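Local coordinates for protein VP24 (White spot syndrome virus, PDB 5HLJ) that serves as a major envelope protein of the virus, probably membrane-anchored in its full-length form, and is built here as a three-subunit assembly of beta-sheet domains, at residues 13-18 / 99-104; 18-23 / 165-170; 47-52 / 66-71; 105-110 / 130-135. All blocks are in the same frame, centred on the assembly; numbering follows the deposited sequence.

Interaction 1 (13-18 / 99-104)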
loop_
_atom_site.group_PDB
_atom_site.type_symbol
_atom_site.label_atom_id
_atom_site.label_comp_id
_atom_site.label_asym_id
_atom_site.label_seq_id
_atom_site.Cartn_x
_atom_site.Cartn_y
_atom_site.Cartn_z
ATOM N N ALA A 13 -13.117 -11.514 20.412
ATOM C CA ALA A 13 -11.839 -11.540 19.693
ATOM C C ALA A 13 -10.734 -10.710 20.368
ATOM O O ALA A 13 -10.955 -9.545 20.742
ATOM C CB ALA A 13 -12.044 -11.061 18.248
ATOM N N TYR A 14 -9.552 -11.315 20.515
ATOM C CA TYR A 14 -8.382 -10.626 21.072
ATOM C C TYR A 14 -7.200 -10.652 20.084
ATOM O O TYR A 14 -6.331 -11.528 20.168
ATOM C CB TYR A 14 -7.965 -11.257 22.410
ATOM C CG TYR A 14 -6.921 -10.457 23.156
ATOM C CD1 TYR A 14 -7.294 -9.497 24.093
ATOM C CD2 TYR A 14 -5.562 -10.648 22.916
ATOM C CE1 TYR A 14 -6.341 -8.755 24.776
ATOM C CE2 TYR A 14 -4.603 -9.910 23.589
ATOM C CZ TYR A 14 -4.999 -8.969 24.520
ATOM O OH TYR A 14 -4.048 -8.229 25.190
ATOM N N PRO A 15 -7.159 -9.678 19.155
ATOM C CA PRO A 15 -6.179 -9.695 18.056
ATOM C C PRO A 15 -4.745 -9.441 18.501
ATOM O O PRO A 15 -4.499 -8.595 19.365
ATOM C CB PRO A 15 -6.663 -8.573 17.145
ATOM C CG PRO A 15 -7.445 -7.646 18.043
ATOM C CD PRO A 15 -8.081 -8.528 19.072
ATOM N N VAL A 16 -3.806 -10.157 17.895
ATOM C CA VAL A 16 -2.401 -9.987 18.235
ATOM C C VAL A 16 -1.537 -9.780 16.982
ATOM O O VAL A 16 -0.331 -9.539 17.081
ATOM C CB VAL A 16 -1.884 -11.196 19.069
ATOM C CG1 VAL A 16 -2.383 -11.099 20.518
ATOM C CG2 VAL A 16 -2.301 -12.522 18.436
ATOM N N GLU A 17 -2.164 -9.860 15.809
ATOM C CA GLU A 17 -1.485 -9.578 14.538
ATOM C C GLU A 17 -2.271 -8.644 13.627
ATOM O O GLU A 17 -3.493 -8.535 13.734
ATOM C CB GLU A 17 -1.209 -10.865 13.766
ATOM C CG GLU A 17 0.138 -11.489 14.039
ATOM C CD GLU A 17 0.011 -12.936 14.469
ATOM O OE1 GLU A 17 1.008 -13.492 14.961
ATOM O OE2 GLU A 17 -1.090 -13.518 14.320
ATOM N N SER A 18 -1.555 -8.012 12.705
ATOM C CA SER A 18 -2.159 -7.172 11.686
ATOM C C SER A 18 -2.879 -7.992 10.640
ATOM O O SER A 18 -2.528 -9.132 10.398
ATOM C CB SER A 18 -1.107 -6.317 11.003
ATOM O OG SER A 18 -0.433 -5.525 11.954
ATOM N N ASN A 99 -16.329 -1.067 17.356
ATOM C CA ASN A 99 -15.320 -2.034 17.743
ATOM C C ASN A 99 -15.760 -2.760 19.004
ATOM O O ASN A 99 -15.631 -2.241 20.126
ATOM C CB ASN A 99 -13.960 -1.356 17.959
ATOM C CG ASN A 99 -12.887 -2.329 18.454
ATOM O OD1 ASN A 99 -13.066 -3.549 18.407
ATOM N ND2 ASN A 99 -11.763 -1.786 18.927
ATOM N N ASN A 100 -16.280 -3.966 18.811
ATOM C CA ASN A 100 -16.716 -4.790 19.924
ATOM C C ASN A 100 -15.798 -6.002 20.107
ATOM O O ASN A 100 -16.266 -7.095 20.397
ATOM C CB ASN A 100 -18.166 -5.245 19.720
ATOM C CG ASN A 100 -18.851 -5.632 21.032
ATOM O OD1 ASN A 100 -18.365 -5.323 22.129
ATOM N ND2 ASN A 100 -19.988 -6.293 20.918
ATOM N N THR A 101 -14.498 -5.796 19.912
ATOM C CA THR A 101 -13.488 -6.779 20.272
ATOM C C THR A 101 -12.944 -6.412 21.656
ATOM O O THR A 101 -13.395 -5.448 22.275
ATOM C CB THR A 101 -12.324 -6.847 19.239
ATOM O OG1 THR A 101 -11.482 -5.694 19.366
ATOM C CG2 THR A 101 -12.851 -6.928 17.813
ATOM N N LYS A 102 -11.976 -7.173 22.143
ATOM C CA LYS A 102 -11.427 -6.918 23.469
ATOM C C LYS A 102 -10.250 -5.940 23.452
ATOM O O LYS A 102 -9.673 -5.653 24.496
ATOM C CB LYS A 102 -10.987 -8.229 24.120
ATOM C CG LYS A 102 -12.120 -9.200 24.439
ATOM C CD LYS A 102 -11.556 -10.499 25.012
ATOM C CE LYS A 102 -12.644 -11.528 25.309
ATOM N NZ LYS A 102 -12.064 -12.826 25.787
ATOM N N ARG A 103 -9.888 -5.419 22.282
ATOM C CA ARG A 103 -8.780 -4.464 22.225
ATOM C C ARG A 103 -9.005 -3.313 21.266
ATOM O O ARG A 103 -9.760 -3.421 20.307
ATOM C CB ARG A 103 -7.480 -5.162 21.841
ATOM C CG ARG A 103 -6.756 -5.753 23.017
ATOM C CD ARG A 103 -5.352 -6.203 22.651
ATOM N NE ARG A 103 -4.522 -5.172 22.030
ATOM C CZ ARG A 103 -3.198 -5.274 21.919
ATOM N NH1 ARG A 103 -2.582 -6.350 22.382
ATOM N NH2 ARG A 103 -2.486 -4.307 21.357
ATOM N N ASP A 104 -8.337 -2.206 21.560
ATOM C CA ASP A 104 -8.191 -1.118 20.610
ATOM C C ASP A 104 -7.583 -1.627 19.301
ATOM O O ASP A 104 -6.723 -2.512 19.305
ATOM C CB ASP A 104 -7.316 -0.018 21.201
ATOM C CG ASP A 104 -8.033 0.791 22.276
ATOM O OD1 ASP A 104 -7.383 1.674 22.877
ATOM O OD2 ASP A 104 -9.249 0.582 22.494
#
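Arg103 lays the aliphatic part of its side chain across the ring of Tyr14, and the contact can be followed atom by atom. Arg103 CB stands 4.4 Å from CD of Pro15, where the side chain leaves the backbone. Arg103 CG then comes to 3.5 Å from Tyr14 CE1. Arg103 CD goes deepest, 3.8 Å from the centroid of the Tyr14 ring and 29° off its normal, which is the geometry of a CH-pi contact over the face. At chi3 the chain bends, and the guanidinium does not stack on the phenol: the two planes stand 70° apart. The carbonyl O of Pro15 lies over one face of that guanidinium, while Arg103 NH1 comes only to 3.7 Å from Tyr14 OH. Tyr14 reaches this position because its first torsion sets the ring opposite its own backbone N, and CB of Lys102 meets the same ring at its edge, near CD1.

One backbone bond fixes the register: Lys102 N donates to Ala13 O at 2.9 Å, nearly straight at 172°. Behind it, the 99-104 turn is braced from within. Asn99 OD1 accepts from Thr101 N, forming an Asx turn, and also takes the Thr101 hydroxyl at 2.8 Å on an in-plane lone pair; Asn99 ND2 closes the other end on Arg103 O.

The contact thus joins the N-terminal lead-in to strand 19-28 with the connection between strands 90-99 and 105-114. Arg103 also packs on Pro170 at the end of strand 161-170, Pro15 rests on Tyr46, and Asp104 forms a salt bridge with Lys138.

Interaction 2 (18-23 / 165-170)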
loop_
_atom_site.group_PDB
_atom_site.type_symbol
_atom_site.label_atom_id
_atom_site.label_comp_id
_atom_site.label_asym_id
_atom_site.label_seq_id
_atom_site.Cartn_x
_atom_site.Cartn_y
_atom_site.Cartn_z
ATOM N N SER A 18 -1.555 -8.012 12.705
ATOM C CA SER A 18 -2.159 -7.172 11.686
ATOM C C SER A 18 -2.879 -7.992 10.640
ATOM O O SER A 18 -2.528 -9.132 10.398
ATOM C CB SER A 18 -1.107 -6.317 11.003
ATOM O OG SER A 18 -0.433 -5.525 11.954
ATOM N N GLU A 19 -3.878 -7.395 10.006
ATOM C CA GLU A 19 -4.588 -8.068 8.941
ATOM C C GLU A 19 -5.170 -7.047 7.968
ATOM O O GLU A 19 -5.489 -5.923 8.353
ATOM C CB GLU A 19 -5.678 -8.964 9.533
ATOM C CG GLU A 19 -6.389 -9.828 8.521
ATOM C CD GLU A 19 -7.323 -10.840 9.160
ATOM O OE1 GLU A 19 -7.348 -10.936 10.415
ATOM O OE2 GLU A 19 -8.016 -11.551 8.399
ATOM N N ILE A 20 -5.268 -7.430 6.700
ATOM C CA ILE A 20 -5.903 -6.613 5.685
ATOM C C ILE A 20 -7.376 -6.984 5.544
ATOM O O ILE A 20 -7.719 -8.159 5.466
ATOM C CB ILE A 20 -5.212 -6.773 4.331
ATOM C CG1 ILE A 20 -3.783 -6.240 4.391
ATOM C CG2 ILE A 20 -5.939 -6.008 3.275
ATOM C CD1 ILE A 20 -3.701 -4.758 4.477
ATOM N N ILE A 21 -8.232 -5.967 5.531
ATOM C CA ILE A 21 -9.679 -6.091 5.379
ATOM C C ILE A 21 -10.043 -5.611 3.979
ATOM O O ILE A 21 -9.828 -4.444 3.664
ATOM C CB ILE A 21 -10.433 -5.230 6.441
ATOM C CG1 ILE A 21 -9.940 -5.551 7.860
ATOM C CG2 ILE A 21 -11.932 -5.393 6.344
ATOM C CD1 ILE A 21 -9.950 -7.027 8.200
ATOM N N ASN A 22 -10.565 -6.486 3.130
ATOM C CA ASN A 22 -10.915 -6.082 1.766
ATOM C C ASN A 22 -12.429 -5.948 1.616
ATOM O O ASN A 22 -13.162 -6.927 1.759
ATOM C CB ASN A 22 -10.365 -7.075 0.735
ATOM C CG ASN A 22 -8.834 -7.112 0.707
ATOM O OD1 ASN A 22 -8.191 -6.144 0.312
ATOM N ND2 ASN A 22 -8.250 -8.237 1.123
ATOM N N LEU A 23 -12.881 -4.726 1.347
ATOM C CA LEU A 23 -14.298 -4.419 1.208
ATOM C C LEU A 23 -14.595 -3.761 -0.138
ATOM O O LEU A 23 -13.696 -3.259 -0.817
ATOM C CB LEU A 23 -14.759 -3.487 2.328
ATOM C CG LEU A 23 -14.603 -3.969 3.767
ATOM C CD1 LEU A 23 -15.134 -2.910 4.698
ATOM C CD2 LEU A 23 -15.336 -5.297 3.975
ATOM N N SER A 165 -9.008 -1.515 0.490
ATOM C CA SER A 165 -8.167 -2.280 1.392
ATOM C C SER A 165 -7.847 -1.481 2.641
ATOM O O SER A 165 -7.339 -0.368 2.551
ATOM C CB SER A 165 -6.865 -2.703 0.713
ATOM O OG SER A 165 -7.068 -3.810 -0.137
ATOM N N MET A 166 -8.141 -2.049 3.802
ATOM C CA MET A 166 -7.753 -1.418 5.063
ATOM C C MET A 166 -6.839 -2.344 5.845
ATOM O O MET A 166 -7.104 -3.539 5.942
ATOM C CB MET A 166 -8.978 -1.069 5.914
ATOM C CG MET A 166 -9.983 -0.173 5.227
ATOM S SD MET A 166 -11.305 0.389 6.332
ATOM C CE MET A 166 -12.246 -1.121 6.560
ATOM N N ARG A 167 -5.774 -1.804 6.422
ATOM C CA ARG A 167 -4.962 -2.610 7.312
ATOM C C ARG A 167 -5.319 -2.349 8.764
ATOM O O ARG A 167 -5.264 -1.217 9.231
ATOM C CB ARG A 167 -3.465 -2.365 7.085
ATOM C CG ARG A 167 -2.606 -3.231 8.008
ATOM C CD ARG A 167 -1.112 -3.125 7.707
ATOM N NE ARG A 167 -0.291 -3.545 8.849
ATOM C CZ ARG A 167 0.731 -4.404 8.769
ATOM N NH1 ARG A 167 1.056 -4.957 7.596
ATOM N NH2 ARG A 167 1.434 -4.715 9.861
ATOM N N PHE A 168 -5.701 -3.412 9.465
ATOM C CA PHE A 168 -5.964 -3.369 10.898
ATOM C C PHE A 168 -4.754 -3.852 11.682
ATOM O O PHE A 168 -4.116 -4.838 11.305
ATOM C CB PHE A 168 -7.170 -4.251 11.273
ATOM C CG PHE A 168 -8.503 -3.698 10.855
ATOM C CD1 PHE A 168 -8.596 -2.601 10.013
ATOM C CD2 PHE A 168 -9.676 -4.293 11.307
ATOM C CE1 PHE A 168 -9.849 -2.106 9.617
ATOM C CE2 PHE A 168 -10.919 -3.807 10.936
ATOM C CZ PHE A 168 -11.008 -2.706 10.085
ATOM N N SER A 169 -4.454 -3.192 12.795
ATOM C CA SER A 169 -3.429 -3.702 13.699
ATOM C C SER A 169 -3.828 -3.473 15.160
ATOM O O SER A 169 -4.636 -2.600 15.456
ATOM C CB SER A 169 -2.064 -3.067 13.376
ATOM O OG SER A 169 -2.114 -1.663 13.489
ATOM N N PRO A 170 -3.279 -4.279 16.077
ATOM C CA PRO A 170 -3.672 -4.159 17.484
ATOM C C PRO A 170 -3.130 -2.908 18.145
ATOM O O PRO A 170 -2.032 -2.473 17.815
ATOM C CB PRO A 170 -3.051 -5.408 18.134
ATOM C CG PRO A 170 -2.646 -6.298 16.997
ATOM C CD PRO A 170 -2.335 -5.392 15.865
#
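Glu19 and Phe168 exchange both backbone bonds: Glu19 N donates to Phe168 O at 2.9 Å, and Phe168 N to Glu19 O at 2.8 Å. Two residues on, Ile21 N reaches Met166 O at 2.7 Å with an angle of 174° at the hydrogen, and Met166 N returns a bond to Ile21 O. All four amides and carbonyls of these hydrogen-bonded pairs are therefore engaged across the strands. Ile20-Arg167 and Asn22-Ser165 are the alternating non-hydrogen-bonded pairs. This is a regular antiparallel ladder, and it brings an early strand, 19-28, beside a late one, 161-170, within the mixed beta sheet.

Among side chains, Ser165 OG donates to Asn22 OD1 at 2.6 Å, nearly in line with the amide C=O. Ser169 OG instead bonds to Asp108 OD2, while the Glu19 carboxylate is held by the backbone N atoms of Arg44 and Asn45. Arg167 NE has a long, weak ion pair with the same Asp108 OD2, and Asn22 ND2 makes a weak hydrogen bond to Asp108 of the third subunit. Ser18 CB lies over one face of the Arg167 guanidinium, 3.0 Å above its plane but offset toward the rim.

On the opposite face, Ile21 CG1, set beside its own backbone N (chi1 -53°), sits 3.5 Å from the centroid of the Phe168 ring and 5° off the normal, while Met166 CE meets Leu23 CD1 at 3.9 Å.

Interaction 3 (47-52 / 66-71)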
loop_
_atom_site.group_PDB
_atom_site.type_symbol
_atom_site.label_atom_id
_atom_site.label_comp_id
_atom_site.label_asym_id
_atom_site.label_seq_id
_atom_site.Cartn_x
_atom_site.Cartn_y
_atom_site.Cartn_z
ATOM N N GLY A 47 -12.253 -11.351 14.357
ATOM C CA GLY A 47 -13.617 -11.841 14.434
ATOM C C GLY A 47 -14.360 -11.576 13.142
ATOM O O GLY A 47 -13.747 -11.532 12.066
ATOM N N LYS A 48 -15.677 -11.394 13.247
ATOM C CA LYS A 48 -16.514 -11.173 12.074
ATOM C C LYS A 48 -16.681 -9.683 11.791
ATOM O O LYS A 48 -17.030 -8.898 12.674
ATOM C CB LYS A 48 -17.895 -11.832 12.242
ATOM C CG LYS A 48 -18.717 -11.846 10.932
ATOM C CD LYS A 48 -20.228 -12.009 11.152
ATOM C CE LYS A 48 -20.704 -13.455 10.985
ATOM N NZ LYS A 48 -20.940 -13.881 9.559
ATOM N N VAL A 49 -16.426 -9.289 10.554
ATOM C CA VAL A 49 -16.673 -7.921 10.165
ATOM C C VAL A 49 -18.060 -7.851 9.551
ATOM O O VAL A 49 -18.387 -8.615 8.656
ATOM C CB VAL A 49 -15.595 -7.404 9.210
ATOM C CG1 VAL A 49 -16.027 -6.117 8.559
ATOM C CG2 VAL A 49 -14.298 -7.199 9.978
ATOM N N TYR A 50 -18.887 -6.948 10.073
ATOM C CA TYR A 50 -20.261 -6.788 9.611
ATOM C C TYR A 50 -20.439 -5.402 9.027
ATOM O O TYR A 50 -20.319 -4.389 9.733
ATOM C CB TYR A 50 -21.261 -7.018 10.764
ATOM C CG TYR A 50 -22.737 -7.046 10.378
ATOM C CD1 TYR A 50 -23.484 -8.220 10.503
ATOM C CD2 TYR A 50 -23.397 -5.902 9.940
ATOM C CE1 TYR A 50 -24.834 -8.259 10.180
ATOM C CE2 TYR A 50 -24.746 -5.931 9.611
ATOM C CZ TYR A 50 -25.457 -7.118 9.736
ATOM O OH TYR A 50 -26.790 -7.149 9.418
ATOM N N VAL A 51 -20.760 -5.354 7.746
ATOM C CA VAL A 51 -20.992 -4.084 7.105
ATOM C C VAL A 51 -22.493 -3.853 6.959
ATOM O O VAL A 51 -23.110 -4.383 6.036
ATOM C CB VAL A 51 -20.302 -4.025 5.727
ATOM C CG1 VAL A 51 -20.510 -2.674 5.078
ATOM C CG2 VAL A 51 -18.813 -4.330 5.864
ATOM N N ALA A 52 -23.069 -3.055 7.865
ATOM C CA ALA A 52 -24.509 -2.764 7.849
ATOM C C ALA A 52 -24.921 -1.907 6.662
ATOM O O ALA A 52 -24.078 -1.396 5.924
ATOM C CB ALA A 52 -24.928 -2.085 9.153
ATOM N N GLY A 66 -21.861 -9.224 14.866
ATOM C CA GLY A 66 -20.480 -9.241 14.441
ATOM C C GLY A 66 -19.592 -8.703 15.525
ATOM O O GLY A 66 -20.064 -8.289 16.569
ATOM N N ASP A 67 -18.296 -8.703 15.262
ATOM C CA ASP A 67 -17.323 -8.220 16.223
ATOM C C ASP A 67 -16.916 -6.766 15.948
ATOM O O ASP A 67 -16.542 -6.021 16.863
ATOM C CB ASP A 67 -16.091 -9.131 16.211
ATOM C CG ASP A 67 -16.421 -10.561 16.631
ATOM O OD1 ASP A 67 -16.523 -10.803 17.855
ATOM O OD2 ASP A 67 -16.575 -11.435 15.741
ATOM N N ILE A 68 -16.987 -6.388 14.676
ATOM C CA ILE A 68 -16.686 -5.040 14.207
ATOM C C ILE A 68 -17.794 -4.651 13.228
ATOM O O ILE A 68 -18.027 -5.367 12.248
ATOM C CB ILE A 68 -15.298 -4.961 13.517
ATOM C CG1 ILE A 68 -14.181 -5.331 14.493
ATOM C CG2 ILE A 68 -15.052 -3.591 12.963
ATOM C CD1 ILE A 68 -12.825 -5.511 13.828
ATOM N N ILE A 69 -18.492 -3.549 13.503
ATOM C CA ILE A 69 -19.659 -3.166 12.718
ATOM C C ILE A 69 -19.418 -1.827 12.053
ATOM O O ILE A 69 -19.066 -0.847 12.722
ATOM C CB ILE A 69 -20.950 -3.056 13.589
ATOM C CG1 ILE A 69 -20.952 -4.095 14.707
ATOM C CG2 ILE A 69 -22.212 -3.161 12.720
ATOM C CD1 ILE A 69 -21.069 -5.525 14.219
ATOM N N LEU A 70 -19.632 -1.768 10.745
ATOM C CA LEU A 70 -19.396 -0.548 10.004
ATOM C C LEU A 70 -20.648 -0.084 9.280
ATOM O O LEU A 70 -21.436 -0.904 8.804
ATOM C CB LEU A 70 -18.278 -0.737 8.981
ATOM C CG LEU A 70 -16.899 -1.224 9.414
ATOM C CD1 LEU A 70 -16.835 -2.742 9.453
ATOM C CD2 LEU A 70 -15.879 -0.670 8.450
ATOM N N THR A 71 -20.810 1.237 9.185
ATOM C CA THR A 71 -21.806 1.838 8.309
ATOM C C THR A 71 -21.216 3.107 7.673
ATOM O O THR A 71 -20.476 3.846 8.315
ATOM C CB THR A 71 -23.129 2.177 9.073
ATOM O OG1 THR A 71 -24.098 2.690 8.156
ATOM C CG2 THR A 71 -22.889 3.211 10.172
#
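Val49 and Leu70 interlock on one face of a parallel strand pair: CG1 of Val49 meets CD1 of Leu70 at 3.6 Å, and the same Leu70 methyl reaches toward CG2 of Val51. It thus fills the dip between two valines that project from the same face of strand 48-51. On the other face, Ile69 CD1 presses against Tyr50 CB at 3.8 Å, while its CG2 approaches the ring obliquely at CD2. With Tyr50 CG anti to the backbone N (chi1 -173°), the ring leads away from the neighbouring strand and Ile69 packs at its root. Gly66, with no side chain, lets its CA come to 4.4 Å from Tyr50 CB.

Strands 48-51 and 68-71 run 20° from parallel, joined through helix 58-61 in a beta-alpha-beta unit, with Leu61 of that helix covering Ile69.

Polar groups close the starting end. Lys48 O accepts from both Asp67 N and Ile68 N, at 2.9 and 3.2 Å. Asp67 OD2 takes Lys48 N at 2.7 Å on its anti side, close against Gly47 CA. The carboxylate therefore continues the ladder where the strand pairing begins, and the Lys48 amide would be expected to stabilise its negative charge.

Interaction 4 (105-110 / 130-135)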
loop_
_atom_site.group_PDB
_atom_site.type_symbol
_atom_site.label_atom_id
_atom_site.label_comp_id
_atom_site.label_asym_id
_atom_site.label_seq_id
_atom_site.Cartn_x
_atom_site.Cartn_y
_atom_site.Cartn_z
ATOM N N ILE A 105 -8.049 -1.069 18.189
ATOM C CA ILE A 105 -7.539 -1.390 16.862
ATOM C C ILE A 105 -7.101 -0.117 16.161
ATOM O O ILE A 105 -7.821 0.878 16.200
ATOM C CB ILE A 105 -8.604 -2.074 16.003
ATOM C CG1 ILE A 105 -9.028 -3.400 16.635
ATOM C CG2 ILE A 105 -8.107 -2.250 14.579
ATOM C CD1 ILE A 105 -10.231 -3.993 15.978
ATOM N N THR A 106 -5.929 -0.126 15.534
ATOM C CA THR A 106 -5.540 1.000 14.694
ATOM C C THR A 106 -5.762 0.640 13.222
ATOM O O THR A 106 -5.375 -0.443 12.761
ATOM C CB THR A 106 -4.058 1.433 14.915
ATOM O OG1 THR A 106 -3.845 1.772 16.296
ATOM C CG2 THR A 106 -3.711 2.667 14.053
ATOM N N VAL A 107 -6.427 1.525 12.493
ATOM C CA VAL A 107 -6.442 1.407 11.044
ATOM C C VAL A 107 -5.221 2.161 10.516
ATOM O O VAL A 107 -5.172 3.383 10.573
ATOM C CB VAL A 107 -7.755 1.943 10.433
ATOM C CG1 VAL A 107 -7.800 1.673 8.928
ATOM C CG2 VAL A 107 -8.944 1.271 11.106
ATOM N N ASP A 108 -4.233 1.406 10.036
ATOM C CA ASP A 108 -2.911 1.927 9.679
ATOM C C ASP A 108 -2.873 2.639 8.354
ATOM O O ASP A 108 -2.188 3.651 8.200
ATOM C CB ASP A 108 -1.895 0.792 9.613
ATOM C CG ASP A 108 -1.536 0.264 10.952
ATOM O OD1 ASP A 108 -1.198 1.079 11.839
ATOM O OD2 ASP A 108 -1.601 -0.972 11.118
ATOM N N SER A 109 -3.577 2.077 7.379
ATOM C CA SER A 109 -3.485 2.571 6.019
ATOM C C SER A 109 -4.649 2.083 5.214
ATOM O O SER A 109 -5.327 1.129 5.594
ATOM C CB SER A 109 -2.168 2.132 5.366
ATOM O OG SER A 109 -2.002 0.731 5.460
ATOM N N VAL A 110 -4.913 2.758 4.111
ATOM C CA VAL A 110 -5.924 2.280 3.193
ATOM C C VAL A 110 -5.381 2.367 1.781
ATOM O O VAL A 110 -4.462 3.131 1.510
ATOM C CB VAL A 110 -7.247 3.083 3.287
ATOM C CG1 VAL A 110 -7.711 3.196 4.726
ATOM C CG2 VAL A 110 -7.085 4.446 2.684
ATOM N N LEU A 130 -5.363 9.923 -2.697
ATOM C CA LEU A 130 -5.980 9.369 -1.503
ATOM C C LEU A 130 -5.555 10.121 -0.258
ATOM O O LEU A 130 -4.360 10.283 -0.017
ATOM C CB LEU A 130 -5.581 7.911 -1.344
ATOM C CG LEU A 130 -6.581 6.789 -1.549
ATOM C CD1 LEU A 130 -5.906 5.473 -1.175
ATOM C CD2 LEU A 130 -7.776 7.031 -0.668
ATOM N N TYR A 131 -6.516 10.562 0.543
ATOM C CA TYR A 131 -6.196 11.099 1.850
ATOM C C TYR A 131 -6.542 10.084 2.954
ATOM O O TYR A 131 -7.673 9.598 3.034
ATOM C CB TYR A 131 -6.930 12.429 2.118
ATOM C CG TYR A 131 -6.824 12.819 3.581
ATOM C CD1 TYR A 131 -5.646 13.335 4.093
ATOM C CD2 TYR A 131 -7.876 12.596 4.462
ATOM C CE1 TYR A 131 -5.526 13.648 5.437
ATOM C CE2 TYR A 131 -7.760 12.892 5.810
ATOM C CZ TYR A 131 -6.585 13.423 6.284
ATOM O OH TYR A 131 -6.461 13.738 7.607
ATOM N N PHE A 132 -5.573 9.771 3.811
ATOM C CA PHE A 132 -5.865 8.969 4.991
ATOM C C PHE A 132 -4.887 9.202 6.133
ATOM O O PHE A 132 -3.675 9.123 5.957
ATOM C CB PHE A 132 -5.877 7.462 4.668
ATOM C CG PHE A 132 -6.254 6.615 5.859
ATOM C CD1 PHE A 132 -7.559 6.627 6.348
ATOM C CD2 PHE A 132 -5.302 5.866 6.529
ATOM C CE1 PHE A 132 -7.919 5.870 7.455
ATOM C CE2 PHE A 132 -5.650 5.100 7.638
ATOM C CZ PHE A 132 -6.971 5.101 8.097
ATOM N N LYS A 133 -5.440 9.445 7.314
ATOM C CA LYS A 133 -4.676 9.575 8.556
ATOM C C LYS A 133 -4.963 8.371 9.463
ATOM O O LYS A 133 -6.129 8.016 9.658
ATOM C CB LYS A 133 -5.060 10.889 9.233
ATOM C CG LYS A 133 -4.661 11.066 10.688
ATOM C CD LYS A 133 -5.174 12.440 11.150
ATOM C CE LYS A 133 -5.095 12.655 12.648
ATOM N NZ LYS A 133 -3.699 12.766 13.114
ATOM N N PRO A 134 -3.910 7.721 9.994
ATOM C CA PRO A 134 -4.133 6.561 10.871
ATOM C C PRO A 134 -5.140 6.879 11.975
ATOM O O PRO A 134 -5.079 7.951 12.555
ATOM C CB PRO A 134 -2.744 6.279 11.454
ATOM C CG PRO A 134 -1.798 6.806 10.400
ATOM C CD PRO A 134 -2.477 8.015 9.816
ATOM N N THR A 135 -6.056 5.950 12.231
ATOM C CA THR A 135 -7.205 6.180 13.093
ATOM C C THR A 135 -7.387 5.053 14.086
ATOM O O THR A 135 -7.483 3.887 13.686
ATOM C CB THR A 135 -8.500 6.281 12.281
ATOM O OG1 THR A 135 -8.404 7.358 11.341
ATOM C CG2 THR A 135 -9.703 6.475 13.213
#
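The Phe132 ring is wedged against strand 105-110, with different partners on its face and at its edge. Over one face stands Val110 CG1, 3.7 Å from the centroid and only 6° off the normal, a well-centred CH-pi contact. At the edge, Phe132 CE2 meets the backbone O of Val107 at 3.4 Å, and Asp108 O also lies in the ring plane, so the positively polarised rim faces carbonyls. Phe132 CZ, next along the rim, touches Val107 CG1 at 3.6 Å. A chi1 of -177° swings the Phe132 ring to the far side from its own N and across to strand 105-110. The second Val110 methyl, CG2, packs at the root of the ring and on toward Leu130 CD1, 4.2 Å away.

Beyond the ring the two segments pair briefly. Val107 N donates to Thr135 O at 2.8 Å, and Thr135 N returns a bond to Val107 O at 3.2 Å, making one antiparallel hydrogen-bonded pair. The same Val107 carbonyl receives a CA-H contact from Pro134, so it is approached by an amide, a CA-H and the ring edge together. Thr135 OG1 bonds back to Lys133 O at 2.9 Å, two residues earlier.

Residues 132-134 connect strand 128-131, at one outer margin of the sheet, with strand 135-137 at the other; the end-to-end directions of 105-110 and 130-135 are 177° apart, almost exactly opposed. Phe132 also packs on Leu145 and Phe147 of strand 141-151, while Val107 rests on Phe168 of strand 161-170. Ser113 of the second subunit bonds to Phe132 N.

In the fold
From the N terminus, residues 13-18 lead into strand 19-28 and meet 99-104, closing interaction 1 over 80 intervening residues. Interaction 2 starts at the shared Ser18 and closes at 165-170, so the two cross along the chain. Interaction 3, a short beta-alpha-beta closure, nests inside both loops; interaction 4 nests inside interaction 2 alone and follows interactions 1 and 3 in series. Interactions 2, 3 and 4 reach the same sheet, strands 161-170 and 105-114 being neighbours in it, and a backbone bond between Ser169 and Thr106 joins interactions 2 and 4. Ile68 packs on Phe168 and Ile105, linking interaction 3 to both, while Asn100 and Asp67 connect interactions 1 and 3.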